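Long-range contact in phytase (Klebsiella pneumoniae, PDB 2WNI), which probably removes phosphate from phytate (inositol hexakisphosphate), starting at the 3-position, as a member of the histidine acid phosphatase family: residues Ser319-Glu324 / Val338-Gln343. The protein carries 4 engineered substitutions. Sequence-based numbering, arbitrary orientation.
Sequences SSLVLE and VYFQAQ
Tyr339 lies alongside its cross-strand partner Val322 and donates its hydroxyl hydrogen to Glu324 OE2; Val322 and Tyr339 share a face of the pairing with Ser320 and Gln341, and the end of Glu324 reaches over to it. Val322 CB sits over one face of the phenol ring, toward its rim, 3.8 Å from the ring centroid in a CH-pi contact. With CG set between the backbone N and the carbonyl carbon (chi1 53°), the Tyr339 ring lies over Val322 and its OH comes to Glu324 OE2 at 2.7 Å. The carboxylate lies at the ring edge, its plane turned 84° from the ring, and the hydroxyl reaches OE2 from above the carboxylate plane. OE2 also bonds Tyr75 of helix 58-77, while OE1 pairs with Arg337 in a salt bridge.

Farther along the same face, Gln341 uses its amide nitrogen: NE2 donates to Ser320 OG at 2.8 Å, with the hydroxyl somewhat out of the amide plane. Ser320 OG has a second partner in Glu21 of strand 14-24, and Val322 CG2 packs against NE2 at 3.4 Å.

The other face is mostly apolar. Leu323 CD2 nestles against Val338 CG2 at 3.8 Å, the two side chains lying alongside and pointing the same way, with helix 256-274 packed on Leu323. Phe340 CZ meets Ser319 CB obliquely at 3.5 Å, and its ring stacks on Trp305.

Backbone bonds pair Ser320 with Gln341 and Val322 with Tyr339 in both directions, with Gln341 N to Ser320 O at 2.8 Å. This is the regular register of an antiparallel beta hairpin, here built into the central mixed sheet of the histidine phosphatase fold, flanked by helices.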
# COMPACT_ATOMS: atom_id res chain seq x y z
N SER A 319 5.94 0.16 1.22
CA SER A 319 5.84 1.44 0.57
C SER A 319 4.89 2.24 1.43
O SER A 319 4.30 1.68 2.35
CB SER A 319 5.26 1.30 -0.85
OG SER A 319 3.90 0.89 -0.81
N SER A 320 4.68 3.53 1.06
CA SER A 320 3.86 4.45 1.84
C SER A 320 3.41 5.67 1.15
O SER A 320 4.07 6.18 0.28
CB SER A 320 4.46 4.80 3.19
OG SER A 320 5.59 5.59 3.05
N LEU A 321 2.22 6.08 1.54
CA LEU A 321 1.55 7.31 1.10
C LEU A 321 1.77 8.35 2.23
O LEU A 321 1.40 8.06 3.38
CB LEU A 321 0.05 7.03 1.07
CG LEU A 321 -0.70 7.38 -0.16
CD1 LEU A 321 -2.21 7.30 0.12
CD2 LEU A 321 -0.29 8.73 -0.55
N VAL A 322 2.28 9.51 1.92
CA VAL A 322 2.61 10.45 2.95
C VAL A 322 1.97 11.81 2.69
O VAL A 322 1.87 12.24 1.56
CB VAL A 322 4.12 10.66 2.95
CG1 VAL A 322 4.48 11.68 3.91
CG2 VAL A 322 4.85 9.38 3.22
N LEU A 323 1.53 12.47 3.76
CA LEU A 323 0.98 13.83 3.74
C LEU A 323 1.86 14.57 4.69
O LEU A 323 1.97 14.18 5.87
CB LEU A 323 -0.45 13.90 4.30
CG LEU A 323 -1.46 12.89 3.77
CD1 LEU A 323 -2.80 13.19 4.35
CD2 LEU A 323 -1.55 13.18 2.36
N GLU A 324 2.56 15.57 4.18
CA GLU A 324 3.35 16.46 5.04
C GLU A 324 2.71 17.86 4.96
O GLU A 324 2.34 18.36 3.86
CB GLU A 324 4.76 16.53 4.49
CG GLU A 324 5.50 15.26 4.47
CD GLU A 324 6.85 15.39 3.80
OE1 GLU A 324 7.04 16.32 2.97
OE2 GLU A 324 7.73 14.52 4.06
N VAL A 338 2.18 15.86 -0.81
CA VAL A 338 1.62 14.53 -0.81
C VAL A 338 2.45 13.67 -1.72
O VAL A 338 2.62 13.99 -2.90
CB VAL A 338 0.24 14.61 -1.35
CG1 VAL A 338 -0.42 13.21 -1.41
CG2 VAL A 338 -0.52 15.46 -0.44
N TYR A 339 2.95 12.54 -1.22
CA TYR A 339 3.61 11.64 -2.19
C TYR A 339 3.49 10.17 -1.91
O TYR A 339 3.15 9.78 -0.79
CB TYR A 339 5.04 12.00 -2.30
CG TYR A 339 5.75 12.05 -0.96
CD1 TYR A 339 5.72 13.21 -0.19
CD2 TYR A 339 6.45 10.96 -0.50
CE1 TYR A 339 6.36 13.27 0.98
CE2 TYR A 339 7.12 11.02 0.69
CZ TYR A 339 7.06 12.18 1.41
OH TYR A 339 7.69 12.22 2.56
N PHE A 340 3.82 9.35 -2.89
CA PHE A 340 3.89 7.95 -2.64
C PHE A 340 5.30 7.51 -2.79
O PHE A 340 5.97 7.98 -3.68
CB PHE A 340 2.96 7.19 -3.60
CG PHE A 340 3.02 5.71 -3.47
CD1 PHE A 340 2.48 5.08 -2.34
CD2 PHE A 340 3.66 4.96 -4.42
CE1 PHE A 340 2.56 3.71 -2.17
CE2 PHE A 340 3.80 3.63 -4.26
CZ PHE A 340 3.21 2.99 -3.08
N GLN A 341 5.78 6.66 -1.92
CA GLN A 341 7.22 6.27 -2.00
C GLN A 341 7.36 4.75 -1.85
O GLN A 341 6.51 4.08 -1.22
CB GLN A 341 8.13 7.01 -0.96
CG GLN A 341 7.83 6.55 0.41
CD GLN A 341 8.39 7.38 1.52
OE1 GLN A 341 9.50 7.80 1.50
NE2 GLN A 341 7.63 7.51 2.58
N ALA A 342 8.40 4.21 -2.45
CA ALA A 342 8.63 2.81 -2.35
C ALA A 342 10.07 2.52 -2.69
O ALA A 342 10.78 3.46 -3.12
CB ALA A 342 7.74 2.14 -3.32
N GLN A 343 10.53 1.28 -2.49
CA GLN A 343 11.78 0.89 -3.13
C GLN A 343 11.56 0.01 -4.36
O GLN A 343 10.51 -0.62 -4.51
CB GLN A 343 12.71 0.20 -2.18
CG GLN A 343 13.12 0.96 -0.96
CD GLN A 343 14.16 0.15 -0.17
OE1 GLN A 343 13.81 -0.73 0.67
NE2 GLN A 343 15.42 0.48 -0.38